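Local structure of ESSC (Geobacillus thermodenitrificans, 5FWH) at residues Q3-L7 / L162-Q167; N120-S124 / P136-L142; P141-N145 / G158-C163; S154-G158 / F170-D174. The protein forms the N-terminal forkhead-associated (FHA) region of EssC, an FtsK/SpoIIIE-type ATPase of the bacterial type VII secretion apparatus, and probably mediates protein contacts there. One frame throughout, in Å; residues are numbered along the deposited sequence.

Contact 1 of 4, residues Q3-L7 / L162-Q167; sequences QLWVL and LCPYMQ
Trp5 lies over the backbone of a type II turn from Cys163 to Met166, a selenomethionine. The turn joins neighbouring strands 161-163 and 166-170; strand 3-8 belongs to a separate antiparallel sheet. With Trp5 CG anti to the carbonyl carbon (chi1 -49°), the indole extends from its strand to the turn. On one face Pro164 CA makes a CH-pi contact, 4.1 Å from the centroid of the six-membered ring. Tyr165 N sits over the same face, 3.3 Å from Trp5 CZ2. The Tyr165 ring turns its edge to the face of Trp5, in a T-shaped pair with planes 67° apart. Around the rim, Trp5 CH2 lies 3.3 Å from Met166 O, and Leu162 CB packs on CZ3. Leu7 CD2 touches Pro164 CG at 4.0 Å. The polar tie is one hydrogen bond, Gln3 NE2 to Gln167 OE1, 3.3 Å with an N-H...O angle of 156°. With an alanine in place of Trp5, the turn is likely to lose the surface under Pro164 CA and Tyr165 N, and the Tyr165 edge its aromatic partner. Trp5 NE1 is buried without a partner in the model. Packing, more than polar bonding, thus joins the earlier part of the chain to the later one.

Contact 2 of 4, residues N120-S124 / P136-L142; sequences NARFS and PDDDAPL
Arg122 has CG opposite its own backbone N (chi1 162°), which carries the chain alongside Asp137. The extended chain takes CD to Asp139, and a bend at chi3 (-70°) then turns the guanidinium away from it, leaving NE as the atom that faces the carboxylate. Phe123 has CG between its backbone N and carbonyl carbon (chi1 63°), and this sets the ring against Leu142. The aliphatic part of Arg122 does most of its touching. CB packs on Ala140 CB at 3.7 Å, and CG lies 3.6 Å from Asp137 CB. Arg122 CD is held between two carboxylates, 3.3 Å from Asp137 OD2 and 3.2 Å from Asp139 OD2. The charged end forms a long salt bridge, Arg122 NE to Asp139 OD2 at 3.6 Å. Asp137 OD2 comes near NH1 only beyond salt-bridge range. NH1 has its salt bridge with Asp111 OD2. Asp137 is itself tied by OD1, which accepts a bond from Asp138 N through its anti lone pair. The second half of the contact is apolar. Leu142 CD2 lies 3.7 Å from Phe123 CG, while CD1 reaches CD2 and CE2 of the ring; the two side chains cross at about a right angle. Phe168 meets the same ring edge-to-face. The loop 137-142 thus leaves strand 131-136, passes Arg122 at the surface and drops Leu142 inside. Such a loop, linking the two sheets at one end, is in keeping with the beta sandwich of an FHA domain.

Contact 3 of 4, residues P141-N145 / G158-C163; sequences PLFLN and GDVLLC
Phe143 and Leu162 form a hydrogen-bonded antiparallel pair, Phe143 N to Leu162 O and Leu162 N to Phe143 O at 2.8 Å each, with Leu144 and Leu161 as the non-hydrogen-bonded pair beside it. Past the second pair, Asn145 N reaches Val160 O at 2.9 Å, almost straight at 174°. The side chains separate onto two faces. On one, Phe143 and Leu162 stand next to each other, with Phe143 CB 4.4 Å from Leu162 CB. Leu162 O lies in the plane of the Phe143 ring, at its edge, 3.5 Å from Phe143 CD1. On the other face Leu144 has CG trans to its backbone N (chi1 172°). This swings Leu144 CD1 over the partner strand, where it meets Leu161 CD2 at 4.0 Å and Asp159 CB at 3.7 Å. Leu142 joins this side: its CG packs loosely on Leu161 CD2, and Leu142 CD1 rests 3.6 Å from Leu162 O. Leu149 and Leu155 pack on Leu144. The carboxylate of Asp159 is used outside the pair, where OD2 accepts a hydrogen bond from Arg156 N. Although the strands are neighbours, they are not a hairpin. The chain between them first adds strand 147-148 to the same sheet, then strand 153-154 to the opposite one. Leu161, packed on Leu125 from strand 123-128 of the other sheet, faces the interior. Leu144 lies beside it, nearer the edge. The arrangement is consistent with one wall of an FHA-type beta sandwich.

Contact 4 of 4, residues S154-G158 / F170-D174; sequences SLRNG and FIEED
Leu155 and Phe170 meet close to a classic beta bulge, formed where Ile171 and Glu172 both face the start of strand 175-180. The chain turns a corner at Ile171. Phe170 can be followed outward. Its CB passes beside the side-chain amide of Asn157. At CG the ring begins, placed next to the backbone N by chi1 of -85°. CD2 and CE2 then form the edge that receives Leu155 CD1, which is 4.0 Å from each of them and lies near the ring plane. The two side chains cross at about a right angle. Trp132 stacks with the same ring, and Leu155 also bonds to Trp132 through the backbone. Asn157 covers the bulge itself: its CG is 3.7 Å from Ile171 O, so the amide lies across the corner of the chain. Beyond the bulge, Glu173 is held outside the contact by Lys127, in a salt bridge to OE2. Its carbonyl oxygen also accepts a bond from Trp132 NE1. The bend at chi2 (54°) folds the Glu172 carboxylate back on its own chain, where it accepts the backbone N-H of Glu173. Replacing Glu172 with an alanine would probably leave that N-H without its acceptor and the turn after the bulge freer to shift. The bond runs from Glu173 N to the anti lone pair of Glu172 OE1, at 2.6 Å and 160°.

Overall arrangement
Contacts 2, 3 and 4 lie within the sandwich built from the later part of the chain, while contact 1 brings strand 3-8 of the earlier part against it. Contacts 1 and 3 share Leu162 and Cys163, and their centres are 9 Å apart. Leu7 CD2 also reaches Phe143 CE1 at 3.9 Å. Contact 2 joins this group through Pro141 and Leu142, shared with contact 3, and through Ala121 CB, 3.6 Å from Cys163 SG. Contact 4 shares Gly158 with contact 3, and Leu144 CD1 lies 4.1 Å from Leu155 CD2. Contacts 2 and 4 do not touch; their nearest atoms are about 7 Å apart.

Contact 1 of 4, residues Q3-L7 / L162-Q167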
loop_
_atom_site.group_PDB
_atom_site.type_symbol
_atom_site.label_atom_id
_atom_site.label_comp_id
_atom_site.label_asym_id
_atom_site.label_seq_id
_atom_site.Cartn_x
_atom_site.Cartn_y
_atom_site.Cartn_z
ATOM N N GLN A 3 -6.167 -4.351 -6.070
ATOM C CA GLN A 3 -4.991 -3.638 -6.417
ATOM C C GLN A 3 -3.755 -4.507 -6.251
ATOM O O GLN A 3 -3.699 -5.372 -5.366
ATOM C CB GLN A 3 -4.893 -2.380 -5.594
ATOM C CG GLN A 3 -6.038 -1.421 -5.930
ATOM C CD GLN A 3 -5.985 -0.099 -5.172
ATOM O OE1 GLN A 3 -6.152 0.990 -5.770
ATOM N NE2 GLN A 3 -5.824 -0.173 -3.868
ATOM N N LEU A 4 -2.809 -4.291 -7.151
ATOM C CA LEU A 4 -1.449 -4.798 -6.905
ATOM C C LEU A 4 -0.529 -3.687 -6.594
ATOM O O LEU A 4 -0.565 -2.575 -7.153
ATOM C CB LEU A 4 -0.821 -5.647 -8.022
ATOM C CG LEU A 4 -0.982 -5.394 -9.509
ATOM C CD1 LEU A 4 -0.025 -6.314 -10.229
ATOM C CD2 LEU A 4 -2.403 -5.671 -9.952
ATOM N N TRP A 5 0.389 -4.079 -5.771
ATOM C CA TRP A 5 1.459 -3.238 -5.344
ATOM C C TRP A 5 2.654 -3.793 -5.995
ATOM O O TRP A 5 2.920 -4.991 -5.863
ATOM C CB TRP A 5 1.580 -3.373 -3.876
ATOM C CG TRP A 5 0.279 -3.236 -3.218
ATOM C CD1 TRP A 5 -0.865 -4.031 -3.365
ATOM C CD2 TRP A 5 -0.007 -2.324 -2.239
ATOM N NE1 TRP A 5 -1.812 -3.636 -2.525
ATOM C CE2 TRP A 5 -1.342 -2.537 -1.852
ATOM C CE3 TRP A 5 0.714 -1.295 -1.667
ATOM C CZ2 TRP A 5 -1.961 -1.758 -0.932
ATOM C CZ3 TRP A 5 0.099 -0.547 -0.769
ATOM C CH2 TRP A 5 -1.228 -0.786 -0.390
ATOM N N VAL A 6 3.383 -2.915 -6.625
ATOM C CA VAL A 6 4.664 -3.225 -7.237
ATOM C C VAL A 6 5.797 -2.400 -6.516
ATOM O O VAL A 6 5.874 -1.197 -6.583
ATOM C CB VAL A 6 4.584 -2.922 -8.715
ATOM C CG1 VAL A 6 5.926 -3.207 -9.423
ATOM C CG2 VAL A 6 3.422 -3.717 -9.306
ATOM N N LEU A 7 6.608 -3.131 -5.797
ATOM C CA LEU A 7 7.671 -2.628 -5.010
ATOM C C LEU A 7 9.004 -3.013 -5.651
ATOM O O LEU A 7 9.213 -4.146 -5.995
ATOM C CB LEU A 7 7.627 -3.207 -3.592
ATOM C CG LEU A 7 6.327 -2.845 -2.831
ATOM C CD1 LEU A 7 5.277 -3.964 -2.983
ATOM C CD2 LEU A 7 6.629 -2.628 -1.343
ATOM N N LEU A 162 1.347 4.740 1.838
ATOM C CA LEU A 162 1.117 3.339 1.465
ATOM C C LEU A 162 2.111 2.437 2.131
ATOM O O LEU A 162 3.292 2.747 2.153
ATOM C CB LEU A 162 1.407 3.104 0.009
ATOM C CG LEU A 162 0.616 3.769 -1.074
ATOM C CD1 LEU A 162 1.079 3.239 -2.421
ATOM C CD2 LEU A 162 -0.830 3.531 -0.905
ATOM N N CYS A 163 1.647 1.300 2.632
ATOM C CA CYS A 163 2.506 0.120 2.801
ATOM C C CYS A 163 1.744 -1.104 2.182
ATOM O O CYS A 163 0.555 -1.029 2.025
ATOM C CB CYS A 163 2.726 -0.099 4.305
ATOM S SG CYS A 163 1.172 -0.026 5.189
ATOM N N PRO A 164 2.402 -2.239 1.912
ATOM C CA PRO A 164 1.615 -3.432 1.505
ATOM C C PRO A 164 0.334 -3.655 2.260
ATOM O O PRO A 164 0.274 -3.766 3.516
ATOM C CB PRO A 164 2.599 -4.587 1.684
ATOM C CG PRO A 164 3.833 -3.927 1.192
ATOM C CD PRO A 164 3.836 -2.531 1.790
ATOM N N TYR A 165 -0.696 -3.629 1.421
ATOM C CA TYR A 165 -2.122 -3.847 1.749
ATOM C C TYR A 165 -2.881 -2.695 2.424
ATOM O O TYR A 165 -4.046 -2.836 2.679
ATOM C CB TYR A 165 -2.331 -5.170 2.479
ATOM C CG TYR A 165 -1.470 -6.308 2.023
ATOM C CD1 TYR A 165 -1.554 -6.773 0.756
ATOM C CD2 TYR A 165 -0.534 -6.882 2.880
ATOM C CE1 TYR A 165 -0.740 -7.797 0.326
ATOM C CE2 TYR A 165 0.286 -7.909 2.471
ATOM C CZ TYR A 165 0.179 -8.356 1.187
ATOM O OH TYR A 165 0.986 -9.341 0.734
HETATM N N MSE A 166 -2.284 -1.546 2.706
HETATM C CA MSE A 166 -3.066 -0.470 3.363
HETATM C C MSE A 166 -2.841 0.924 2.754
HETATM O O MSE A 166 -1.812 1.156 2.198
HETATM C CB MSE A 166 -2.627 -0.557 4.819
HETATM C CG MSE A 166 -3.201 -1.740 5.692
HETATM SE SE MSE A 166 -2.733 -1.232 7.552
HETATM C CE MSE A 166 -4.452 -0.423 8.027
ATOM N N GLN A 167 -3.780 1.848 2.891
ATOM C CA GLN A 167 -3.577 3.268 2.540
ATOM C C GLN A 167 -4.161 4.169 3.563
ATOM O O GLN A 167 -5.215 3.851 4.119
ATOM C CB GLN A 167 -4.299 3.609 1.294
ATOM C CG GLN A 167 -3.853 2.825 0.116
ATOM C CD GLN A 167 -4.898 2.949 -0.961
ATOM O OE1 GLN A 167 -5.486 1.931 -1.413
ATOM N NE2 GLN A 167 -5.202 4.228 -1.326
#

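Contact 2 of 4, residues N120-S124 / P136-L142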
loop_
_atom_site.group_PDB
_atom_site.type_symbol
_atom_site.label_atom_id
_atom_site.label_comp_id
_atom_site.label_asym_id
_atom_site.label_seq_id
_atom_site.Cartn_x
_atom_site.Cartn_y
_atom_site.Cartn_z
ATOM N N ASN A 120 1.169 -4.693 9.500
ATOM C CA ASN A 120 1.616 -4.240 8.153
ATOM C C ASN A 120 2.497 -2.996 8.072
ATOM O O ASN A 120 3.116 -2.775 7.034
ATOM C CB ASN A 120 0.405 -3.947 7.231
ATOM C CG ASN A 120 -0.598 -5.068 7.195
ATOM O OD1 ASN A 120 -1.806 -4.826 7.259
ATOM N ND2 ASN A 120 -0.109 -6.309 7.125
ATOM N N ALA A 121 2.520 -2.183 9.126
ATOM C CA ALA A 121 3.125 -0.856 9.090
ATOM C C ALA A 121 3.545 -0.498 10.480
ATOM O O ALA A 121 2.966 -0.960 11.411
ATOM C CB ALA A 121 2.078 0.164 8.626
ATOM N N ARG A 122 4.501 0.390 10.609
ATOM C CA ARG A 122 4.837 0.914 11.874
ATOM C C ARG A 122 5.294 2.343 11.657
ATOM O O ARG A 122 6.350 2.547 11.095
ATOM C CB ARG A 122 5.945 0.024 12.529
ATOM C CG ARG A 122 6.709 0.666 13.678
ATOM C CD ARG A 122 7.774 -0.275 14.261
ATOM N NE ARG A 122 7.114 -1.365 14.965
ATOM C CZ ARG A 122 6.594 -1.277 16.195
ATOM N NH1 ARG A 122 6.663 -0.152 16.907
ATOM N NH2 ARG A 122 5.980 -2.321 16.722
ATOM N N PHE A 123 4.575 3.308 12.206
ATOM C CA PHE A 123 4.960 4.705 12.020
ATOM C C PHE A 123 4.126 5.542 12.956
ATOM O O PHE A 123 3.220 5.030 13.541
ATOM C CB PHE A 123 4.785 5.133 10.526
ATOM C CG PHE A 123 3.352 5.076 10.008
ATOM C CD1 PHE A 123 2.502 6.203 10.090
ATOM C CD2 PHE A 123 2.874 3.940 9.335
ATOM C CE1 PHE A 123 1.192 6.176 9.628
ATOM C CE2 PHE A 123 1.548 3.941 8.803
ATOM C CZ PHE A 123 0.710 5.032 8.994
ATOM N N SER A 124 4.453 6.800 13.178
ATOM C CA SER A 124 3.550 7.601 13.972
ATOM C C SER A 124 3.181 8.821 13.211
ATOM O O SER A 124 3.845 9.163 12.277
ATOM C CB SER A 124 4.108 7.926 15.365
ATOM O OG SER A 124 5.199 8.782 15.253
ATOM N N PRO A 136 8.444 7.879 10.223
ATOM C CA PRO A 136 8.507 6.427 10.009
ATOM C C PRO A 136 9.489 5.733 10.952
ATOM O O PRO A 136 10.285 6.383 11.663
ATOM C CB PRO A 136 9.001 6.303 8.560
ATOM C CG PRO A 136 9.780 7.563 8.346
ATOM C CD PRO A 136 9.133 8.631 9.167
ATOM N N ASP A 137 9.427 4.413 10.948
ATOM C CA ASP A 137 10.334 3.618 11.742
ATOM C C ASP A 137 11.354 2.932 10.828
ATOM O O ASP A 137 11.095 2.661 9.654
ATOM C CB ASP A 137 9.562 2.649 12.645
ATOM C CG ASP A 137 10.082 2.654 14.082
ATOM O OD1 ASP A 137 11.312 2.787 14.264
ATOM O OD2 ASP A 137 9.275 2.557 15.033
ATOM N N ASP A 138 12.534 2.679 11.371
ATOM C CA ASP A 138 13.651 2.222 10.549
ATOM C C ASP A 138 13.348 0.870 9.932
ATOM O O ASP A 138 13.626 0.653 8.750
ATOM C CB ASP A 138 14.951 2.176 11.352
ATOM C CG ASP A 138 15.407 3.550 11.809
ATOM O OD1 ASP A 138 14.528 4.390 12.112
ATOM O OD2 ASP A 138 16.643 3.783 11.876
ATOM N N ASP A 139 12.762 -0.009 10.742
ATOM C CA ASP A 139 12.282 -1.336 10.291
ATOM C C ASP A 139 11.185 -1.374 9.174
ATOM O O ASP A 139 11.460 -1.899 8.106
ATOM C CB ASP A 139 11.870 -2.236 11.496
ATOM C CG ASP A 139 10.858 -1.565 12.450
ATOM O OD1 ASP A 139 10.921 -0.323 12.614
ATOM O OD2 ASP A 139 10.019 -2.285 13.049
ATOM N N ALA A 140 9.988 -0.819 9.399
ATOM C CA ALA A 140 8.829 -0.964 8.458
ATOM C C ALA A 140 8.870 -0.031 7.198
ATOM O O ALA A 140 8.856 1.199 7.350
ATOM C CB ALA A 140 7.533 -0.741 9.222
ATOM N N PRO A 141 8.944 -0.605 5.968
ATOM C CA PRO A 141 8.973 0.286 4.791
ATOM C C PRO A 141 7.636 0.947 4.501
ATOM O O PRO A 141 6.611 0.250 4.428
ATOM C CB PRO A 141 9.394 -0.621 3.638
ATOM C CG PRO A 141 9.488 -2.008 4.193
ATOM C CD PRO A 141 9.577 -1.909 5.668
ATOM N N LEU A 142 7.675 2.278 4.344
ATOM C CA LEU A 142 6.483 3.123 4.183
ATOM C C LEU A 142 6.629 4.106 3.018
ATOM O O LEU A 142 7.751 4.713 2.869
ATOM C CB LEU A 142 6.314 3.892 5.477
ATOM C CG LEU A 142 5.114 4.791 5.564
ATOM C CD1 LEU A 142 3.801 4.036 5.477
ATOM C CD2 LEU A 142 5.219 5.521 6.885
#

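Contact 3 of 4, residues P141-N145 / G158-C163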
loop_
_atom_site.group_PDB
_atom_site.type_symbol
_atom_site.label_atom_id
_atom_site.label_comp_id
_atom_site.label_asym_id
_atom_site.label_seq_id
_atom_site.Cartn_x
_atom_site.Cartn_y
_atom_site.Cartn_z
ATOM N N PRO A 141 8.944 -0.605 5.968
ATOM C CA PRO A 141 8.973 0.286 4.791
ATOM C C PRO A 141 7.636 0.947 4.501
ATOM O O PRO A 141 6.611 0.250 4.428
ATOM C CB PRO A 141 9.394 -0.621 3.638
ATOM C CG PRO A 141 9.488 -2.008 4.193
ATOM C CD PRO A 141 9.577 -1.909 5.668
ATOM N N LEU A 142 7.675 2.278 4.344
ATOM C CA LEU A 142 6.483 3.123 4.183
ATOM C C LEU A 142 6.629 4.106 3.018
ATOM O O LEU A 142 7.751 4.713 2.869
ATOM C CB LEU A 142 6.314 3.892 5.477
ATOM C CG LEU A 142 5.114 4.791 5.564
ATOM C CD1 LEU A 142 3.801 4.036 5.477
ATOM C CD2 LEU A 142 5.219 5.521 6.885
ATOM N N PHE A 143 5.582 4.306 2.213
ATOM C CA PHE A 143 5.763 5.122 0.994
ATOM C C PHE A 143 4.849 6.345 0.978
ATOM O O PHE A 143 3.660 6.276 1.265
ATOM C CB PHE A 143 5.605 4.279 -0.290
ATOM C CG PHE A 143 6.529 3.045 -0.321
ATOM C CD1 PHE A 143 6.230 1.933 0.447
ATOM C CD2 PHE A 143 7.701 3.054 -1.037
ATOM C CE1 PHE A 143 7.083 0.774 0.445
ATOM C CE2 PHE A 143 8.572 1.967 -1.034
ATOM C CZ PHE A 143 8.297 0.822 -0.262
ATOM N N LEU A 144 5.416 7.489 0.642
ATOM C CA LEU A 144 4.639 8.758 0.534
ATOM C C LEU A 144 4.574 9.090 -0.891
ATOM O O LEU A 144 5.616 9.390 -1.476
ATOM C CB LEU A 144 5.337 9.885 1.276
ATOM C CG LEU A 144 4.781 11.291 1.109
ATOM C CD1 LEU A 144 3.370 11.311 1.652
ATOM C CD2 LEU A 144 5.726 12.294 1.826
ATOM N N ASN A 145 3.378 8.999 -1.450
ATOM C CA ASN A 145 3.147 9.175 -2.882
ATOM C C ASN A 145 4.070 8.253 -3.714
ATOM O O ASN A 145 4.739 8.703 -4.615
ATOM C CB ASN A 145 3.309 10.679 -3.267
ATOM C CG ASN A 145 2.389 11.618 -2.444
ATOM O OD1 ASN A 145 2.821 12.658 -1.950
ATOM N ND2 ASN A 145 1.140 11.222 -2.276
ATOM N N GLY A 158 -4.305 14.996 0.831
ATOM C CA GLY A 158 -4.124 14.147 -0.349
ATOM C C GLY A 158 -2.679 13.726 -0.664
ATOM O O GLY A 158 -2.426 13.144 -1.734
ATOM N N ASP A 159 -1.720 13.985 0.219
ATOM C CA ASP A 159 -0.614 13.050 0.309
ATOM C C ASP A 159 -1.266 11.686 0.607
ATOM O O ASP A 159 -2.343 11.618 1.261
ATOM C CB ASP A 159 0.369 13.445 1.403
ATOM C CG ASP A 159 1.323 14.615 0.978
ATOM O OD1 ASP A 159 1.518 14.825 -0.225
ATOM O OD2 ASP A 159 1.895 15.327 1.850
ATOM N N VAL A 160 -0.653 10.626 0.080
ATOM C CA VAL A 160 -1.073 9.216 0.294
ATOM C C VAL A 160 0.073 8.471 0.946
ATOM O O VAL A 160 1.202 8.461 0.436
ATOM C CB VAL A 160 -1.440 8.550 -1.019
ATOM C CG1 VAL A 160 -1.855 7.099 -0.786
ATOM C CG2 VAL A 160 -2.614 9.348 -1.668
ATOM N N LEU A 161 -0.192 7.864 2.078
ATOM C CA LEU A 161 0.761 6.956 2.684
ATOM C C LEU A 161 0.380 5.541 2.332
ATOM O O LEU A 161 -0.783 5.189 2.566
ATOM C CB LEU A 161 0.771 7.173 4.182
ATOM C CG LEU A 161 1.469 8.447 4.593
ATOM C CD1 LEU A 161 1.156 8.700 6.070
ATOM C CD2 LEU A 161 2.979 8.424 4.359
ATOM N N LEU A 162 1.347 4.740 1.838
ATOM C CA LEU A 162 1.117 3.339 1.465
ATOM C C LEU A 162 2.111 2.437 2.131
ATOM O O LEU A 162 3.292 2.747 2.153
ATOM C CB LEU A 162 1.407 3.104 0.009
ATOM C CG LEU A 162 0.616 3.769 -1.074
ATOM C CD1 LEU A 162 1.079 3.239 -2.421
ATOM C CD2 LEU A 162 -0.830 3.531 -0.905
ATOM N N CYS A 163 1.647 1.300 2.632
ATOM C CA CYS A 163 2.506 0.120 2.801
ATOM C C CYS A 163 1.744 -1.104 2.182
ATOM O O CYS A 163 0.555 -1.029 2.025
ATOM C CB CYS A 163 2.726 -0.099 4.305
ATOM S SG CYS A 163 1.172 -0.026 5.189
#

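Contact 4 of 4, residues S154-G158 / F170-D174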
loop_
_atom_site.group_PDB
_atom_site.type_symbol
_atom_site.label_atom_id
_atom_site.label_comp_id
_atom_site.label_asym_id
_atom_site.label_seq_id
_atom_site.Cartn_x
_atom_site.Cartn_y
_atom_site.Cartn_z
ATOM N N SER A 154 6.399 16.524 6.744
ATOM C CA SER A 154 5.175 17.205 7.030
ATOM C C SER A 154 4.258 17.029 5.827
ATOM O O SER A 154 4.680 17.203 4.701
ATOM C CB SER A 154 5.417 18.687 7.365
ATOM O OG SER A 154 4.354 19.085 8.219
ATOM N N LEU A 155 3.029 16.610 6.103
ATOM C CA LEU A 155 2.070 16.164 5.127
ATOM C C LEU A 155 1.162 17.287 4.673
ATOM O O LEU A 155 0.834 18.137 5.467
ATOM C CB LEU A 155 1.149 15.093 5.769
ATOM C CG LEU A 155 1.739 13.796 6.379
ATOM C CD1 LEU A 155 0.636 12.890 6.904
ATOM C CD2 LEU A 155 2.502 13.082 5.291
ATOM N N ARG A 156 0.673 17.209 3.436
ATOM C CA ARG A 156 -0.369 18.114 2.892
ATOM C C ARG A 156 -1.576 17.261 2.581
ATOM O O ARG A 156 -1.411 16.072 2.430
ATOM C CB ARG A 156 0.122 18.784 1.607
ATOM C CG ARG A 156 1.617 19.084 1.548
ATOM C CD ARG A 156 2.038 19.933 0.330
ATOM N NE ARG A 156 1.472 19.503 -0.977
ATOM C CZ ARG A 156 2.146 19.158 -2.105
ATOM N NH1 ARG A 156 3.484 19.153 -2.203
ATOM N NH2 ARG A 156 1.450 18.810 -3.186
ATOM N N ASN A 157 -2.778 17.832 2.441
ATOM C CA ASN A 157 -4.024 17.021 2.153
ATOM C C ASN A 157 -3.904 16.272 0.828
ATOM O O ASN A 157 -3.426 16.817 -0.168
ATOM C CB ASN A 157 -5.324 17.882 2.084
ATOM C CG ASN A 157 -5.955 18.183 3.459
ATOM O OD1 ASN A 157 -6.475 17.282 4.163
ATOM N ND2 ASN A 157 -5.971 19.478 3.824
ATOM N N GLY A 158 -4.305 14.996 0.831
ATOM C CA GLY A 158 -4.124 14.147 -0.349
ATOM C C GLY A 158 -2.679 13.726 -0.664
ATOM O O GLY A 158 -2.426 13.144 -1.734
ATOM N N PHE A 170 -5.271 11.751 4.812
ATOM C CA PHE A 170 -6.004 12.802 5.500
ATOM C C PHE A 170 -6.945 13.417 4.429
ATOM O O PHE A 170 -6.513 13.941 3.364
ATOM C CB PHE A 170 -5.073 13.860 6.125
ATOM C CG PHE A 170 -4.557 13.467 7.500
ATOM C CD1 PHE A 170 -5.383 13.548 8.608
ATOM C CD2 PHE A 170 -3.270 12.961 7.655
ATOM C CE1 PHE A 170 -4.932 13.166 9.848
ATOM C CE2 PHE A 170 -2.799 12.564 8.885
ATOM C CZ PHE A 170 -3.637 12.664 10.000
ATOM N N ILE A 171 -8.225 13.318 4.693
ATOM C CA ILE A 171 -9.204 13.990 3.856
ATOM C C ILE A 171 -9.111 15.485 4.183
ATOM O O ILE A 171 -9.092 16.320 3.292
ATOM C CB ILE A 171 -10.640 13.569 4.192
ATOM C CG1 ILE A 171 -10.872 12.074 3.927
ATOM C CG2 ILE A 171 -11.638 14.436 3.431
ATOM C CD1 ILE A 171 -10.723 11.633 2.495
ATOM N N GLU A 172 -9.128 15.752 5.491
ATOM C CA GLU A 172 -9.017 17.052 6.117
ATOM C C GLU A 172 -8.044 16.866 7.267
ATOM O O GLU A 172 -7.678 15.721 7.647
ATOM C CB GLU A 172 -10.403 17.465 6.639
ATOM C CG GLU A 172 -10.545 18.717 7.520
ATOM C CD GLU A 172 -9.982 20.009 6.957
ATOM O OE1 GLU A 172 -8.726 20.147 6.884
ATOM O OE2 GLU A 172 -10.804 20.903 6.644
ATOM N N GLU A 173 -7.616 17.990 7.813
ATOM C CA GLU A 173 -6.826 18.037 9.022
ATOM C C GLU A 173 -7.385 17.209 10.154
ATOM O O GLU A 173 -6.618 16.717 11.012
ATOM C CB GLU A 173 -6.763 19.464 9.498
ATOM C CG GLU A 173 -5.810 19.727 10.650
ATOM C CD GLU A 173 -6.214 20.962 11.447
ATOM O OE1 GLU A 173 -6.941 21.843 10.908
ATOM O OE2 GLU A 173 -5.823 21.041 12.630
ATOM N N ASP A 174 -8.700 17.106 10.216
ATOM C CA ASP A 174 -9.350 16.403 11.336
ATOM C C ASP A 174 -9.870 14.973 10.990
ATOM O O ASP A 174 -10.413 14.312 11.862
ATOM C CB ASP A 174 -10.448 17.304 11.985
ATOM C CG ASP A 174 -11.370 18.021 10.954
ATOM O OD1 ASP A 174 -11.743 17.394 9.939
ATOM O OD2 ASP A 174 -11.723 19.217 11.164
#